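Local coordinates for protein D-ribitol-5-phosphate phosphatase (Bacteroides thetaiotaomicron, PDB 4JB3) that removes the phosphate group from D-ribitol 5-phosphate and D-ribitol 1-phosphate, and can also dephosphorylate the riboflavin precursor 5-amino-6-(5-phospho-D-ribitylamino)uracil, at residues D79-Q84 with E96-A101; V126-N131 with K150-Y155. One frame throughout, in Å; residues are numbered along the deposited sequence.

Interaction 1: residues D79-Q84 with E96-A101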
# COMPACT_ATOMS: atom_id res chain seq x y z
N ASP A 79 1.56 -4.19 19.68
CA ASP A 79 1.07 -4.69 20.96
C ASP A 79 0.17 -3.66 21.64
O ASP A 79 -0.88 -4.01 22.20
CB ASP A 79 2.27 -5.01 21.86
CG ASP A 79 1.91 -5.88 23.06
OD1 ASP A 79 0.96 -6.70 22.96
OD2 ASP A 79 2.59 -5.78 24.09
N GLU A 80 0.56 -2.39 21.61
CA GLU A 80 -0.25 -1.34 22.21
C GLU A 80 -1.60 -1.21 21.51
O GLU A 80 -2.65 -1.03 22.14
CB GLU A 80 0.49 -0.00 22.18
CG GLU A 80 1.66 0.07 23.16
CD GLU A 80 2.45 1.36 23.04
OE1 GLU A 80 2.76 1.77 21.89
OE2 GLU A 80 2.77 1.96 24.08
N PHE A 81 -1.58 -1.31 20.19
CA PHE A 81 -2.82 -1.29 19.42
C PHE A 81 -3.71 -2.48 19.79
O PHE A 81 -4.92 -2.33 19.99
CB PHE A 81 -2.51 -1.29 17.92
CG PHE A 81 -3.73 -1.50 17.06
CD1 PHE A 81 -4.51 -0.42 16.67
CD2 PHE A 81 -4.09 -2.77 16.65
CE1 PHE A 81 -5.65 -0.61 15.89
CE2 PHE A 81 -5.22 -2.97 15.87
CZ PHE A 81 -6.00 -1.90 15.49
N ARG A 82 -3.10 -3.66 19.87
CA ARG A 82 -3.81 -4.87 20.26
C ARG A 82 -4.52 -4.68 21.61
O ARG A 82 -5.69 -5.03 21.77
CB ARG A 82 -2.82 -6.03 20.38
CG ARG A 82 -3.45 -7.34 20.83
CD ARG A 82 -2.39 -8.23 21.46
NE ARG A 82 -1.74 -7.60 22.61
CZ ARG A 82 -2.27 -7.54 23.83
NH1 ARG A 82 -3.46 -8.09 24.08
NH2 ARG A 82 -1.61 -6.94 24.81
N LYS A 83 -3.80 -4.12 22.57
CA LYS A 83 -4.35 -3.84 23.88
C LYS A 83 -5.53 -2.86 23.80
O LYS A 83 -6.61 -3.12 24.35
CB LYS A 83 -3.25 -3.29 24.80
CG LYS A 83 -3.60 -3.24 26.27
CD LYS A 83 -4.28 -1.95 26.65
CE LYS A 83 -4.58 -1.93 28.14
NZ LYS A 83 -5.52 -0.84 28.50
N GLN A 84 -5.34 -1.74 23.12
CA GLN A 84 -6.41 -0.74 23.06
C GLN A 84 -7.61 -1.18 22.23
O GLN A 84 -8.75 -0.85 22.57
CB GLN A 84 -5.86 0.62 22.61
CG GLN A 84 -4.91 1.22 23.65
CD GLN A 84 -4.44 2.62 23.32
OE1 GLN A 84 -5.16 3.41 22.71
NE2 GLN A 84 -3.22 2.94 23.73
N GLU A 96 -2.33 -12.89 16.96
CA GLU A 96 -2.71 -13.58 15.74
C GLU A 96 -4.13 -13.24 15.29
O GLU A 96 -4.38 -13.08 14.10
CB GLU A 96 -2.54 -15.09 15.87
CG GLU A 96 -2.78 -15.85 14.57
CD GLU A 96 -1.79 -15.49 13.46
OE1 GLU A 96 -0.66 -15.04 13.77
OE2 GLU A 96 -2.15 -15.66 12.28
N GLU A 97 -5.06 -13.11 16.22
CA GLU A 97 -6.41 -12.78 15.76
C GLU A 97 -6.49 -11.32 15.33
O GLU A 97 -7.29 -10.98 14.46
CB GLU A 97 -7.46 -13.13 16.79
CG GLU A 97 -7.41 -12.29 18.02
CD GLU A 97 -8.37 -12.82 19.06
OE1 GLU A 97 -7.98 -12.90 20.24
OE2 GLU A 97 -9.53 -13.15 18.70
N THR A 98 -5.63 -10.47 15.90
CA THR A 98 -5.58 -9.08 15.50
C THR A 98 -5.00 -8.98 14.08
O THR A 98 -5.52 -8.24 13.24
CB THR A 98 -4.78 -8.24 16.50
OG1 THR A 98 -5.38 -8.38 17.80
CG2 THR A 98 -4.81 -6.76 16.10
N LYS A 99 -3.94 -9.75 13.83
CA LYS A 99 -3.36 -9.83 12.50
C LYS A 99 -4.39 -10.32 11.49
O LYS A 99 -4.52 -9.74 10.41
CB LYS A 99 -2.14 -10.75 12.48
CG LYS A 99 -1.51 -10.91 11.09
CD LYS A 99 -0.26 -11.77 11.17
CE LYS A 99 0.28 -12.07 9.78
NZ LYS A 99 1.56 -12.82 9.86
N GLN A 100 -5.12 -11.38 11.84
CA GLN A 100 -6.10 -11.93 10.90
C GLN A 100 -7.19 -10.92 10.57
O GLN A 100 -7.66 -10.87 9.42
CB GLN A 100 -6.67 -13.25 11.41
CG GLN A 100 -5.65 -14.39 11.39
CD GLN A 100 -4.96 -14.55 10.05
OE1 GLN A 100 -5.60 -14.55 9.00
NE2 GLN A 100 -3.64 -14.67 10.08
N ALA A 101 -7.57 -10.08 11.53
CA ALA A 101 -8.54 -9.03 11.25
C ALA A 101 -7.99 -8.03 10.24
O ALA A 101 -8.67 -7.68 9.28
CB ALA A 101 -8.99 -8.34 12.53
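Thr-98 points its two branches at two neighbouring residues of the facing helix: the methyl CG2 goes to the ring of Phe-81 and the hydroxyl OG1 to the aliphatic start of Arg-82. With CG2 anti to the backbone N (chi1 of the OG1 branch -57°), the methyl comes up to the ring edge in its plane, CG2 lying 3.8 Å from Phe-81 CE2 and 4.1 Å from CD2. Phe-81 itself meets Phe-68 edge-to-face, and touches Phe-135, as does Thr-98. On the other branch, Thr-98 OG1 rests 3.7 Å from Arg-82 CG, a van der Waals contact with an aliphatic carbon; the hydroxyl's hydrogen bond is to the carbonyl of Thr-94, just before helix 95-103. The contact thus joins helices 78-89 and 95-103, consecutive members of the helical cap inserted into the HAD phosphatase core; within 79-84 and 96-101 the nearest CA atoms are those of Arg-82 and Thr-98, 6.6 Å apart. Beyond CG the Arg-82 chain bends at chi3 (59°), which turns the guanidinium away from Thr-98 and back to Asp-79, one turn earlier. There the grip is side-on, NE and NH2 both reaching the single oxygen OD1. The NE bond is the shorter and straighter, 2.9 Å to Asp-79 OD1, whereas NH2 sits 3.2 Å from the same OD1 and meets it from above the carboxylate plane. OD1 lies close to the guanidinium plane for both. NH1 donates to the carbonyl of Leu-93, so the group also ties the helix to the link before 95-103. A leucine in place of Arg-82 would probably leave Asp-79 without its counter-charge and the Leu-93 carbonyl without this donor.

Interaction 2: residues V126-N131 with K150-Y155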
# COMPACT_ATOMS: atom_id res chain seq x y z
N VAL A 126 11.92 1.39 -8.61
CA VAL A 126 10.57 1.15 -8.12
C VAL A 126 10.56 1.27 -6.61
O VAL A 126 11.40 0.67 -5.92
CB VAL A 126 10.08 -0.24 -8.55
CG1 VAL A 126 8.71 -0.55 -7.94
CG2 VAL A 126 10.04 -0.34 -10.07
N TYR A 127 9.62 2.04 -6.09
CA TYR A 127 9.49 2.23 -4.65
C TYR A 127 8.08 1.99 -4.19
O TYR A 127 7.13 2.14 -4.97
CB TYR A 127 9.91 3.65 -4.25
CG TYR A 127 11.29 4.01 -4.70
CD1 TYR A 127 12.40 3.59 -3.99
CD2 TYR A 127 11.49 4.78 -5.84
CE1 TYR A 127 13.66 3.91 -4.39
CE2 TYR A 127 12.76 5.11 -6.26
CZ TYR A 127 13.85 4.68 -5.52
OH TYR A 127 15.12 5.01 -5.93
N LEU A 128 7.92 1.65 -2.92
CA LEU A 128 6.60 1.58 -2.32
C LEU A 128 6.45 2.75 -1.37
O LEU A 128 7.39 3.10 -0.65
CB LEU A 128 6.42 0.28 -1.54
CG LEU A 128 5.01 -0.06 -1.06
CD1 LEU A 128 4.28 -0.86 -2.14
CD2 LEU A 128 5.02 -0.81 0.27
N LEU A 129 5.28 3.37 -1.37
CA LEU A 129 4.98 4.41 -0.38
C LEU A 129 3.57 4.13 0.09
O LEU A 129 2.61 4.29 -0.69
CB LEU A 129 5.10 5.81 -0.98
CG LEU A 129 4.71 7.00 -0.09
CD1 LEU A 129 5.66 7.13 1.09
CD2 LEU A 129 4.66 8.30 -0.89
N SER A 130 3.42 3.68 1.33
CA SER A 130 2.13 3.17 1.75
C SER A 130 1.79 3.40 3.20
O SER A 130 2.65 3.34 4.09
CB SER A 130 2.04 1.66 1.45
OG SER A 130 0.71 1.21 1.58
N ASN A 131 0.50 3.66 3.43
CA ASN A 131 -0.06 3.58 4.77
C ASN A 131 -0.26 2.12 5.13
O ASN A 131 -1.05 1.40 4.50
CB ASN A 131 -1.41 4.28 4.83
CG ASN A 131 -1.30 5.76 4.67
OD1 ASN A 131 -0.21 6.33 4.70
ND2 ASN A 131 -2.45 6.42 4.52
N LYS A 150 7.83 -14.94 -2.90
CA LYS A 150 8.73 -13.81 -2.81
C LYS A 150 8.10 -12.73 -1.94
O LYS A 150 6.94 -12.39 -2.13
CB LYS A 150 9.01 -13.27 -4.21
CG LYS A 150 9.74 -14.26 -5.10
CD LYS A 150 9.72 -13.82 -6.56
CE LYS A 150 10.49 -12.54 -6.78
NZ LYS A 150 11.92 -12.66 -6.38
N PRO A 151 8.88 -12.17 -1.00
CA PRO A 151 8.34 -11.08 -0.19
C PRO A 151 8.14 -9.80 -1.01
O PRO A 151 8.75 -9.65 -2.07
CB PRO A 151 9.45 -10.86 0.85
CG PRO A 151 10.70 -11.22 0.11
CD PRO A 151 10.29 -12.44 -0.69
N LEU A 152 7.32 -8.89 -0.49
CA LEU A 152 7.08 -7.61 -1.13
C LEU A 152 8.39 -6.87 -1.43
O LEU A 152 8.49 -6.17 -2.45
CB LEU A 152 6.17 -6.77 -0.24
CG LEU A 152 5.78 -5.38 -0.76
CD1 LEU A 152 5.08 -5.48 -2.11
CD2 LEU A 152 4.89 -4.70 0.26
N ASN A 153 9.38 -7.06 -0.56
CA ASN A 153 10.71 -6.48 -0.73
C ASN A 153 11.37 -6.78 -2.07
O ASN A 153 12.16 -5.99 -2.59
CB ASN A 153 11.63 -6.97 0.39
CG ASN A 153 11.00 -6.83 1.74
OD1 ASN A 153 10.16 -7.64 2.13
ND2 ASN A 153 11.40 -5.79 2.48
N ASP A 154 11.05 -7.94 -2.64
CA ASP A 154 11.66 -8.37 -3.89
C ASP A 154 11.16 -7.57 -5.08
O ASP A 154 11.75 -7.61 -6.16
CB ASP A 154 11.38 -9.86 -4.15
CG ASP A 154 12.27 -10.78 -3.34
OD1 ASP A 154 12.96 -10.33 -2.41
OD2 ASP A 154 12.27 -11.99 -3.65
N TYR A 155 10.08 -6.83 -4.88
CA TYR A 155 9.43 -6.11 -5.97
C TYR A 155 9.77 -4.62 -6.05
O TYR A 155 9.30 -3.92 -6.94
CB TYR A 155 7.92 -6.30 -5.89
CG TYR A 155 7.54 -7.75 -6.04
CD1 TYR A 155 7.30 -8.29 -7.29
CD2 TYR A 155 7.44 -8.58 -4.93
CE1 TYR A 155 6.98 -9.63 -7.44
CE2 TYR A 155 7.11 -9.92 -5.07
CZ TYR A 155 6.87 -10.43 -6.33
OH TYR A 155 6.54 -11.75 -6.48
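This is a small, buried apolar contact in the core domain, where the short 3-10 turn 152-155 packs over strand 125-130 of the central parallel sheet. Its main point is leucine on leucine: Leu-128 CD2 and Leu-152 CD2 meet at 3.9 Å, the two side chains crossing at about a right angle. Both have CG anti to the backbone N (chi1 -169° and -179°), which brings their branched ends together between strand and turn. Phe-31 touches both leucines, so helix 31-35, which follows strand 26-29, covers the same patch. The sheet is that of the Rossmann-like HAD fold, and 125-130 runs between 26-29 and 158-161; the turn belongs to the connection leading into 158-161. Further back along the strand, Val-126 places CG1 3.6 Å from Tyr-155 O, a carbonyl that is buried here and has no hydrogen-bond partner in the model. The ring of Tyr-155 leads away from the strand and packs against Leu-114, Ile-117 and Leu-118 of helix 111-120. The turn is held from within by the backbone bond from Tyr-155 N to Leu-152 O, 3.0 Å long, and a salt bridge of 2.8 Å from Lys-150 NZ to Asp-154 OD2 ties Lys-150, just before the turn, to it. Toward the strand's end, Ser-130 OG hydrogen-bonds to Asp-30 OD1, the residue assigned by similarity as nucleophile.

Overall arrangement
Both segments of interaction 1 precede those of interaction 2 in the sequence, with centres about 23 Å and nearest atoms about 12 Å apart. They share no helix or strand. Interaction 1, its centre about 19 Å from the centre of the chain, joins two cap helices; interaction 2, its centre about 8 Å from that point, lies against the parallel sheet. Helix 111-120 leads from the cap helices into strand 125-130, in the core. In capped HAD phosphatases the active site lies between cap and core, as it probably does here. The side chains of Leu-128 and Phe-81 are each about 10 Å from a bound glycerol, that of Leu-128 about 9 Å from the sodium ion.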